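Local coordinates for peptidoglycan-recognition protein LC (Drosophila melanogaster, PDB 2F2L) that activates the imd/Relish immune pathway in response to bacterial peptidoglycan and lipopolysaccharide, here as the extracellular peptidoglycan-recognition domain of isoform LCa, at residues 33-38 and 44-49; 100-105 and 158-163; 139-144 and 149-154. All coordinates share one frame; numbering follows the deposited sequence.

Following the chain from its N terminus, interaction 1 closes first: the loop 33-38, which leaves strand 24-31, is clasped by helix 40-57 through 44-49, with five intervening residues, four of them in the first turn of the helix. Interaction 2 opens later, at strand 98-102, and closes at 158-163, 53 residues beyond residue 105. Interaction 3, between 139-144 and 149-154, is nested inside that long loop; 2 and 3 both reach the central mixed sheet and bind the C-terminal part to it. Interaction 1 touches both of the others: V47 CG2 packs 3.6 Å from I103 CD1 of interaction 2, and N33 ND2 lies 2.8 Å from D150 O of interaction 3, a probable hydrogen bond.

Interaction 1 (33-38 and 44-49); sequences NSENCS and VLRVRL. With NAG (2-acetamido-2-deoxy-beta-D-glucopyranose), chain C.
R46 reaches from helix 40-57 of the amidase-like PGRP domain to the backbone of the loop 33-38, which carries an N-linked glycan, at N36. Its NE donates to N36 O at 2.7 Å with an N-H...O angle of 160°, close to straight. The acceptor sits at the edge of the guanidinium, near its plane, while the donor is tilted 33° from the carbonyl plane. NH2 adds a weak bond to N36 O at 3.3 Å, so one carbonyl receives two N-H groups and the rotation of the guanidinium is restrained.

One face of that flat group is covered by E35, whose CB lies 3.6 Å from R46 CZ and over the centre of the group. The carboxylate contributes less: E35 OE2 is 3.9 Å from R46 NH1, a long salt bridge with the oxygen well out of the guanidinium plane, so charge alone attracts. Lower on the arginine, CD approaches E35 O at 3.4 Å and CG meets C37 CB at 3.9 Å. A bend at chi2 (-59°) carries CD and NE across the loop backbone, past E35 O and N36 O.

Further out, the disulfide from C37 to C43 ties the loop covalently to the start of the helix, and I103 packs against R46. R48 and L49 belong to the muropeptide pocket, whereas the R46 side chain is about 11 Å from that ligand. R48 NH2 is also hydrogen-bonded to A34 O of the LCx chain, on which V44 and L45 pack. N36 CB points away from the helix, and N36 ND2 is bonded to NAG C1 at 1.4 Å.

Interaction 2 (100-105 and 158-163); sequences FAYIGS and ASFANW. With HSQ (2-acetylamino-2-deoxy-alpha-L-idopyranose), chain D.
Y102 and F160 meet ring to ring, joining the end of strand 98-102, in the central mixed sheet of the PGRP fold, to the loop that follows helix 154-158. Of the two segments these are the residues that touch, and the contact is small, 75 Å² in all, but buried.

The aromatic contact is oblique. The ring centroids are 5.7 Å apart and the planes stand at 56°, which fits neither a stack nor an edge-to-face pair. The side chains come from opposite directions, and the far end of each makes the touch: F160 CZ lies 3.7 Å from Y102 CZ and 3.5 Å from Y102 OH. Both CB atoms are directed at the partner segment. F160 also meets the rings of F138 and W166, making the pair part of a wider aromatic cluster.

The polar end of Y102 is satisfied outside the pair: its OH is hydrogen-bonded to T119 OG1 on helix 113-128, so Y102 links the sheet to that helix while its ring meets F160.

Backbone bonds shape the second segment. A type I turn runs from F160 to W163 and is closed by W163 N to F160 O at 3.0 Å. This folds the indole back against F160, with F160 CD1 3.5 Å above the indole plane and offset toward the rim.

The covalent bond is on the exposed part of that turn. N162, one of its two middle residues, carries a sugar, with N162 ND2 joined to HSQ C1 at 1.4 Å.

Interaction 3 (139-144 and 149-154); sequences TASSKL and TDFKAD
The short helix 141-144 that follows strand 136-140, at the border of the PGRP sheet, is met by the 3-10 segment 149-151 on the way to helix 154-158. The backbones come close, with the CA atoms of S142 and F151 5.0 Å apart. No hydrogen bond crosses between the two segments, and the meeting is made by van der Waals and CH-pi contacts.

S141 supplies the main one. Its CB stands over one face of the F151 ring, 4.0 Å from the centroid and 18° off the ring normal, which defines a CH-pi contact; the approach is offset toward the rim. The hydroxyl of the same serine lies against the root of the phenylalanine, where a chi1 of 64° sets it beside F151 CB and CG, with S141 OG 3.3 Å from F151 CB. This buried oxygen has its polar needs met by a hydrogen bond with Y157 OH and a weaker one to A29 O. Y157 OH is also hydrogen-bonded to F151 O, so one hydroxyl of helix 154-158 serves both sides of the contact.

The second serine packs at the backbone of the 3-10 segment: S142 CB is 3.5 Å from F151 O. K152 sets out away from the helix, but its bend at chi2 (-48°) brings the aliphatic part back. The F151 side chain also touches L30 of strand 24-31, M88 and M145. The bent lysine finishes the contact with its CD, 3.9 Å from S142 CB.

Interaction 1 (33-38 and 44-49)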
loop_
_atom_site.group_PDB
_atom_site.type_symbol
_atom_site.label_atom_id
_atom_site.label_comp_id
_atom_site.label_asym_id
_atom_site.label_seq_id
_atom_site.Cartn_x
_atom_site.Cartn_y
_atom_site.Cartn_z
ATOM N N ASN A 33 -13.387 5.130 -9.785
ATOM C CA ASN A 33 -12.959 6.147 -10.755
ATOM C C ASN A 33 -11.450 6.232 -10.936
ATOM O O ASN A 33 -10.906 7.287 -11.250
ATOM C CB ASN A 33 -13.564 7.517 -10.405
ATOM C CG ASN A 33 -15.074 7.516 -10.502
ATOM O OD1 ASN A 33 -15.632 6.930 -11.430
ATOM N ND2 ASN A 33 -15.748 8.153 -9.535
ATOM N N SER A 34 -10.780 5.101 -10.758
ATOM C CA SER A 34 -9.383 4.949 -11.085
ATOM C C SER A 34 -9.340 4.193 -12.407
ATOM O O SER A 34 -10.366 3.670 -12.855
ATOM C CB SER A 34 -8.668 4.149 -9.991
ATOM O OG SER A 34 -9.107 2.798 -9.947
ATOM N N GLU A 35 -8.167 4.126 -13.027
ATOM C CA GLU A 35 -7.932 3.158 -14.096
ATOM C C GLU A 35 -8.277 1.760 -13.597
ATOM O O GLU A 35 -8.232 1.501 -12.401
ATOM C CB GLU A 35 -6.474 3.195 -14.559
ATOM C CG GLU A 35 -6.200 4.252 -15.616
ATOM C CD GLU A 35 -4.734 4.619 -15.726
ATOM O OE1 GLU A 35 -4.117 4.340 -16.780
ATOM O OE2 GLU A 35 -4.195 5.196 -14.754
ATOM N N ASN A 36 -8.641 0.868 -14.507
ATOM C CA ASN A 36 -9.028 -0.482 -14.126
ATOM C C ASN A 36 -7.794 -1.395 -14.019
ATOM O O ASN A 36 -6.661 -0.914 -13.998
ATOM C CB ASN A 36 -10.110 -1.028 -15.079
ATOM C CG ASN A 36 -9.580 -1.370 -16.452
ATOM O OD1 ASN A 36 -8.429 -1.088 -16.778
ATOM N ND2 ASN A 36 -10.435 -1.990 -17.272
ATOM N N CYS A 37 -8.011 -2.698 -13.920
ATOM C CA CYS A 37 -6.911 -3.654 -13.780
ATOM C C CYS A 37 -7.372 -5.045 -14.230
ATOM O O CYS A 37 -8.529 -5.393 -14.065
ATOM C CB CYS A 37 -6.424 -3.672 -12.321
ATOM S SG CYS A 37 -7.670 -4.106 -11.086
ATOM N N SER A 38 -6.480 -5.823 -14.838
ATOM C CA SER A 38 -6.837 -7.156 -15.301
ATOM C C SER A 38 -5.959 -8.262 -14.744
ATOM O O SER A 38 -6.140 -9.427 -15.099
ATOM C CB SER A 38 -6.779 -7.188 -16.823
ATOM O OG SER A 38 -5.450 -6.997 -17.265
ATOM N N VAL A 44 -3.381 -4.630 -7.387
ATOM C CA VAL A 44 -2.673 -4.253 -6.180
ATOM C C VAL A 44 -2.180 -2.797 -6.268
ATOM O O VAL A 44 -2.325 -2.051 -5.313
ATOM C CB VAL A 44 -1.506 -5.234 -5.858
ATOM C CG1 VAL A 44 -0.451 -4.593 -4.940
ATOM C CG2 VAL A 44 -2.051 -6.520 -5.213
ATOM N N LEU A 45 -1.605 -2.419 -7.411
ATOM C CA LEU A 45 -1.197 -1.033 -7.667
ATOM C C LEU A 45 -2.376 -0.090 -7.523
ATOM O O LEU A 45 -2.289 0.956 -6.853
ATOM C CB LEU A 45 -0.608 -0.893 -9.076
ATOM C CG LEU A 45 0.005 0.466 -9.436
ATOM C CD1 LEU A 45 1.136 0.813 -8.483
ATOM C CD2 LEU A 45 0.502 0.451 -10.868
ATOM N N ARG A 46 -3.493 -0.445 -8.151
ATOM C CA ARG A 46 -4.679 0.403 -8.067
ATOM C C ARG A 46 -5.149 0.592 -6.623
ATOM O O ARG A 46 -5.443 1.722 -6.211
ATOM C CB ARG A 46 -5.846 -0.164 -8.893
ATOM C CG ARG A 46 -5.558 -0.375 -10.366
ATOM C CD ARG A 46 -5.141 0.893 -11.119
ATOM N NE ARG A 46 -4.872 0.530 -12.514
ATOM C CZ ARG A 46 -3.918 1.047 -13.285
ATOM N NH1 ARG A 46 -3.096 1.975 -12.834
ATOM N NH2 ARG A 46 -3.776 0.597 -14.519
ATOM N N VAL A 47 -5.236 -0.508 -5.871
ATOM C CA VAL A 47 -5.795 -0.462 -4.517
ATOM C C VAL A 47 -4.874 0.318 -3.563
ATOM O O VAL A 47 -5.358 1.133 -2.783
ATOM C CB VAL A 47 -6.096 -1.874 -3.936
ATOM C CG1 VAL A 47 -6.668 -1.742 -2.526
ATOM C CG2 VAL A 47 -7.105 -2.626 -4.807
ATOM N N ARG A 48 -3.562 0.084 -3.662
ATOM C CA ARG A 48 -2.588 0.738 -2.785
ATOM C C ARG A 48 -2.550 2.240 -3.066
ATOM O O ARG A 48 -2.529 3.045 -2.130
ATOM C CB ARG A 48 -1.168 0.126 -2.908
ATOM C CG ARG A 48 -0.136 0.685 -1.877
ATOM C CD ARG A 48 -0.749 0.699 -0.466
ATOM N NE ARG A 48 0.054 1.336 0.585
ATOM C CZ ARG A 48 -0.067 2.605 0.947
ATOM N NH1 ARG A 48 -0.890 3.404 0.328
ATOM N NH2 ARG A 48 0.685 3.098 1.906
ATOM N N LEU A 49 -2.610 2.619 -4.343
ATOM C CA LEU A 49 -2.669 4.036 -4.690
ATOM C C LEU A 49 -3.984 4.718 -4.276
ATOM O O LEU A 49 -3.976 5.881 -3.893
ATOM C CB LEU A 49 -2.402 4.242 -6.176
ATOM C CG LEU A 49 -1.017 3.798 -6.655
ATOM C CD1 LEU A 49 -0.825 4.243 -8.106
ATOM C CD2 LEU A 49 0.087 4.333 -5.765
HETATM C C1 NAG C . -9.904 -2.138 -18.605
HETATM C C2 NAG C . -10.642 -3.352 -19.167
HETATM C C3 NAG C . -10.343 -3.488 -20.658
HETATM C C4 NAG C . -10.628 -2.171 -21.370
HETATM C C5 NAG C . -9.765 -1.095 -20.724
HETATM C C6 NAG C . -9.917 0.265 -21.409
HETATM C C7 NAG C . -10.903 -5.340 -17.689
HETATM C C8 NAG C . -12.292 -4.920 -17.380
HETATM N N2 NAG C . -10.175 -4.552 -18.475
HETATM O O3 NAG C . -11.106 -4.538 -21.208
HETATM O O4 NAG C . -10.349 -2.293 -22.750
HETATM O O5 NAG C . -10.164 -0.976 -19.366
HETATM O O6 NAG C . -11.257 0.702 -21.320
HETATM O O7 NAG C . -10.469 -6.395 -17.201
#

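Interaction 2 (100-105 and 158-163)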
loop_
_atom_site.group_PDB
_atom_site.type_symbol
_atom_site.label_atom_id
_atom_site.label_comp_id
_atom_site.label_asym_id
_atom_site.label_seq_id
_atom_site.Cartn_x
_atom_site.Cartn_y
_atom_site.Cartn_z
ATOM N N PHE A 100 -18.914 -2.186 -1.597
ATOM C CA PHE A 100 -18.113 -2.908 -2.582
ATOM C C PHE A 100 -17.733 -1.873 -3.625
ATOM O O PHE A 100 -18.599 -1.359 -4.323
ATOM C CB PHE A 100 -18.886 -4.025 -3.312
ATOM C CG PHE A 100 -19.341 -5.174 -2.446
ATOM C CD1 PHE A 100 -19.000 -5.285 -1.109
ATOM C CD2 PHE A 100 -20.127 -6.172 -3.008
ATOM C CE1 PHE A 100 -19.432 -6.370 -0.352
ATOM C CE2 PHE A 100 -20.566 -7.241 -2.253
ATOM C CZ PHE A 100 -20.223 -7.343 -0.932
ATOM N N ALA A 101 -16.443 -1.572 -3.728
ATOM C CA ALA A 101 -15.958 -0.641 -4.743
ATOM C C ALA A 101 -15.433 -1.440 -5.939
ATOM O O ALA A 101 -14.705 -2.421 -5.773
ATOM C CB ALA A 101 -14.872 0.227 -4.189
ATOM N N TYR A 102 -15.797 -1.004 -7.138
ATOM C CA TYR A 102 -15.399 -1.682 -8.363
ATOM C C TYR A 102 -14.228 -0.901 -8.939
ATOM O O TYR A 102 -14.326 0.294 -9.167
ATOM C CB TYR A 102 -16.624 -1.822 -9.307
ATOM C CG TYR A 102 -17.572 -2.847 -8.717
ATOM C CD1 TYR A 102 -17.516 -4.172 -9.112
ATOM C CD2 TYR A 102 -18.414 -2.514 -7.655
ATOM C CE1 TYR A 102 -18.337 -5.135 -8.535
ATOM C CE2 TYR A 102 -19.229 -3.468 -7.054
ATOM C CZ TYR A 102 -19.188 -4.778 -7.500
ATOM O OH TYR A 102 -19.984 -5.734 -6.894
ATOM N N ILE A 103 -13.097 -1.578 -9.118
ATOM C CA ILE A 103 -11.878 -0.897 -9.560
ATOM C C ILE A 103 -11.981 -0.545 -11.039
ATOM O O ILE A 103 -11.986 -1.420 -11.896
ATOM C CB ILE A 103 -10.619 -1.714 -9.302
ATOM C CG1 ILE A 103 -10.515 -2.043 -7.811
ATOM C CG2 ILE A 103 -9.373 -0.949 -9.792
ATOM C CD1 ILE A 103 -9.491 -3.081 -7.483
ATOM N N GLY A 104 -12.061 0.751 -11.316
ATOM C CA GLY A 104 -12.248 1.240 -12.673
ATOM C C GLY A 104 -13.204 2.415 -12.714
ATOM O O GLY A 104 -13.574 2.969 -11.689
ATOM N N SER A 105 -13.598 2.781 -13.925
ATOM C CA SER A 105 -14.572 3.834 -14.182
ATOM C C SER A 105 -15.611 3.219 -15.121
ATOM O O SER A 105 -15.233 2.637 -16.142
ATOM C CB SER A 105 -13.889 5.029 -14.847
ATOM O OG SER A 105 -14.775 6.145 -14.892
ATOM N N ALA A 158 -26.190 -0.977 -14.220
ATOM C CA ALA A 158 -27.044 -1.687 -15.182
ATOM C C ALA A 158 -26.774 -3.191 -15.184
ATOM O O ALA A 158 -27.672 -3.983 -15.452
ATOM C CB ALA A 158 -26.845 -1.118 -16.582
ATOM N N SER A 159 -25.536 -3.571 -14.859
ATOM C CA SER A 159 -25.134 -4.981 -14.788
ATOM C C SER A 159 -25.791 -5.761 -13.639
ATOM O O SER A 159 -25.859 -6.992 -13.688
ATOM C CB SER A 159 -23.603 -5.086 -14.687
ATOM O OG SER A 159 -22.978 -4.277 -15.683
ATOM N N PHE A 160 -26.266 -5.049 -12.614
ATOM C CA PHE A 160 -26.971 -5.666 -11.481
ATOM C C PHE A 160 -28.485 -5.460 -11.520
ATOM O O PHE A 160 -29.201 -5.935 -10.646
ATOM C CB PHE A 160 -26.463 -5.087 -10.157
ATOM C CG PHE A 160 -24.991 -5.206 -9.966
ATOM C CD1 PHE A 160 -24.379 -6.446 -9.970
ATOM C CD2 PHE A 160 -24.217 -4.076 -9.753
ATOM C CE1 PHE A 160 -23.018 -6.561 -9.776
ATOM C CE2 PHE A 160 -22.862 -4.177 -9.553
ATOM C CZ PHE A 160 -22.255 -5.423 -9.557
ATOM N N ALA A 161 -28.970 -4.770 -12.543
ATOM C CA ALA A 161 -30.375 -4.337 -12.592
ATOM C C ALA A 161 -31.403 -5.466 -12.479
ATOM O O ALA A 161 -32.468 -5.268 -11.896
ATOM C CB ALA A 161 -30.626 -3.507 -13.852
ATOM N N ASN A 162 -31.087 -6.642 -13.014
ATOM C CA ASN A 162 -31.990 -7.801 -12.915
ATOM C C ASN A 162 -31.743 -8.751 -11.736
ATOM O O ASN A 162 -32.392 -9.786 -11.641
ATOM C CB ASN A 162 -32.063 -8.585 -14.246
ATOM C CG ASN A 162 -30.710 -9.120 -14.732
ATOM O OD1 ASN A 162 -29.673 -8.950 -14.088
ATOM N ND2 ASN A 162 -30.728 -9.726 -15.928
ATOM N N TRP A 163 -30.846 -8.390 -10.812
ATOM C CA TRP A 163 -30.578 -9.239 -9.651
ATOM C C TRP A 163 -31.677 -9.071 -8.614
ATOM O O TRP A 163 -32.129 -7.960 -8.361
ATOM C CB TRP A 163 -29.231 -8.895 -9.015
ATOM C CG TRP A 163 -28.044 -9.268 -9.832
ATOM C CD1 TRP A 163 -27.992 -9.456 -11.188
ATOM C CD2 TRP A 163 -26.719 -9.472 -9.346
ATOM N NE1 TRP A 163 -26.708 -9.776 -11.571
ATOM C CE2 TRP A 163 -25.907 -9.793 -10.458
ATOM C CE3 TRP A 163 -26.129 -9.413 -8.072
ATOM C CZ2 TRP A 163 -24.538 -10.054 -10.333
ATOM C CZ3 TRP A 163 -24.769 -9.678 -7.954
ATOM C CH2 TRP A 163 -23.992 -9.990 -9.075
HETATM C C1 HSQ D . -30.268 -11.100 -15.960
HETATM C C2 HSQ D . -30.361 -12.464 -15.287
HETATM C C3 HSQ D . -30.004 -13.648 -16.208
HETATM C C4 HSQ D . -29.705 -13.347 -17.687
HETATM C C5 HSQ D . -29.353 -11.886 -17.992
HETATM C C6 HSQ D . -28.133 -11.685 -18.892
HETATM C C7 HSQ D . -29.598 -13.258 -13.079
HETATM C C8 HSQ D . -29.076 -14.667 -13.220
HETATM N N2 HSQ D . -29.456 -12.452 -14.140
HETATM O O3 HSQ D . -31.050 -14.603 -16.158
HETATM O O4 HSQ D . -28.696 -14.222 -18.147
HETATM O O5 HSQ D . -29.134 -11.165 -16.802
HETATM O O6 HSQ D . -28.024 -10.304 -19.179
HETATM O O7 HSQ D . -30.115 -12.879 -12.019
#

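Interaction 3 (139-144 and 149-154)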
loop_
_atom_site.group_PDB
_atom_site.type_symbol
_atom_site.label_atom_id
_atom_site.label_comp_id
_atom_site.label_asym_id
_atom_site.label_seq_id
_atom_site.Cartn_x
_atom_site.Cartn_y
_atom_site.Cartn_z
ATOM N N THR A 139 -27.622 -1.943 -3.656
ATOM C CA THR A 139 -27.989 -0.754 -4.439
ATOM C C THR A 139 -26.794 0.069 -4.884
ATOM O O THR A 139 -25.673 -0.172 -4.460
ATOM C CB THR A 139 -28.975 0.157 -3.675
ATOM O OG1 THR A 139 -29.539 1.122 -4.576
ATOM C CG2 THR A 139 -28.319 0.869 -2.553
ATOM N N ALA A 140 -27.070 1.038 -5.751
ATOM C CA ALA A 140 -26.075 1.955 -6.259
ATOM C C ALA A 140 -25.934 3.124 -5.323
ATOM O O ALA A 140 -26.934 3.701 -4.847
ATOM C CB ALA A 140 -26.465 2.447 -7.645
ATOM N N SER A 141 -24.683 3.489 -5.074
ATOM C CA SER A 141 -24.375 4.710 -4.360
ATOM C C SER A 141 -25.058 5.920 -4.994
ATOM O O SER A 141 -25.481 6.829 -4.286
ATOM C CB SER A 141 -22.857 4.915 -4.279
ATOM O OG SER A 141 -22.290 5.087 -5.563
ATOM N N SER A 142 -25.196 5.910 -6.321
ATOM C CA SER A 142 -25.776 7.035 -7.036
ATOM C C SER A 142 -27.291 7.157 -6.852
ATOM O O SER A 142 -27.835 8.250 -6.938
ATOM C CB SER A 142 -25.465 6.946 -8.531
ATOM O OG SER A 142 -26.007 5.771 -9.085
ATOM N N LYS A 143 -27.965 6.034 -6.631
ATOM C CA LYS A 143 -29.400 6.044 -6.338
ATOM C C LYS A 143 -29.630 6.702 -4.976
ATOM O O LYS A 143 -30.563 7.472 -4.802
ATOM C CB LYS A 143 -29.967 4.616 -6.369
ATOM C CG LYS A 143 -31.383 4.473 -5.800
ATOM C CD LYS A 143 -32.146 3.275 -6.393
ATOM C CE LYS A 143 -33.538 3.133 -5.758
ATOM N NZ LYS A 143 -34.598 2.645 -6.715
ATOM N N LEU A 144 -28.746 6.415 -4.026
ATOM C CA LEU A 144 -28.853 6.952 -2.670
ATOM C C LEU A 144 -28.571 8.455 -2.620
ATOM O O LEU A 144 -29.210 9.192 -1.866
ATOM C CB LEU A 144 -27.886 6.204 -1.732
ATOM C CG LEU A 144 -28.184 4.726 -1.490
ATOM C CD1 LEU A 144 -27.076 4.084 -0.639
ATOM C CD2 LEU A 144 -29.543 4.541 -0.826
ATOM N N THR A 149 -21.499 13.399 -8.282
ATOM C CA THR A 149 -20.991 13.104 -9.613
ATOM C C THR A 149 -20.021 11.929 -9.618
ATOM O O THR A 149 -19.991 11.156 -10.579
ATOM C CB THR A 149 -20.293 14.330 -10.191
ATOM O OG1 THR A 149 -21.218 15.422 -10.219
ATOM C CG2 THR A 149 -19.798 14.059 -11.603
ATOM N N ASP A 150 -19.246 11.794 -8.537
ATOM C CA ASP A 150 -18.281 10.699 -8.410
ATOM C C ASP A 150 -18.916 9.334 -8.157
ATOM O O ASP A 150 -18.220 8.323 -8.215
ATOM C CB ASP A 150 -17.290 10.987 -7.278
ATOM C CG ASP A 150 -16.370 12.159 -7.586
ATOM O OD1 ASP A 150 -16.280 12.566 -8.770
ATOM O OD2 ASP A 150 -15.747 12.679 -6.635
ATOM N N PHE A 151 -20.213 9.302 -7.853
ATOM C CA PHE A 151 -20.932 8.032 -7.678
ATOM C C PHE A 151 -21.526 7.486 -8.982
ATOM O O PHE A 151 -22.018 6.348 -9.004
ATOM C CB PHE A 151 -22.064 8.185 -6.648
ATOM C CG PHE A 151 -21.600 8.373 -5.216
ATOM C CD1 PHE A 151 -20.322 8.014 -4.799
ATOM C CD2 PHE A 151 -22.489 8.863 -4.264
ATOM C CE1 PHE A 151 -19.937 8.176 -3.478
ATOM C CE2 PHE A 151 -22.101 9.025 -2.943
ATOM C CZ PHE A 151 -20.834 8.673 -2.550
ATOM N N LYS A 152 -21.485 8.286 -10.055
ATOM C CA LYS A 152 -22.104 7.906 -11.322
ATOM C C LYS A 152 -21.300 6.804 -12.014
ATOM O O LYS A 152 -20.081 6.902 -12.160
ATOM C CB LYS A 152 -22.294 9.121 -12.270
ATOM C CG LYS A 152 -23.382 10.154 -11.853
ATOM C CD LYS A 152 -24.728 9.491 -11.455
ATOM C CE LYS A 152 -25.886 10.489 -11.286
ATOM N NZ LYS A 152 -27.231 9.798 -11.067
ATOM N N ALA A 153 -22.012 5.763 -12.440
ATOM C CA ALA A 153 -21.422 4.607 -13.093
ATOM C C ALA A 153 -22.530 3.769 -13.715
ATOM O O ALA A 153 -22.757 2.634 -13.318
ATOM C CB ALA A 153 -20.631 3.782 -12.094
ATOM N N ASP A 154 -23.210 4.353 -14.697
ATOM C CA ASP A 154 -24.385 3.742 -15.335
ATOM C C ASP A 154 -24.141 2.303 -15.795
ATOM O O ASP A 154 -24.989 1.439 -15.594
ATOM C CB ASP A 154 -24.843 4.592 -16.530
ATOM C CG ASP A 154 -25.588 5.856 -16.116
ATOM O OD1 ASP A 154 -25.714 6.115 -14.902
ATOM O OD2 ASP A 154 -26.070 6.594 -17.017
#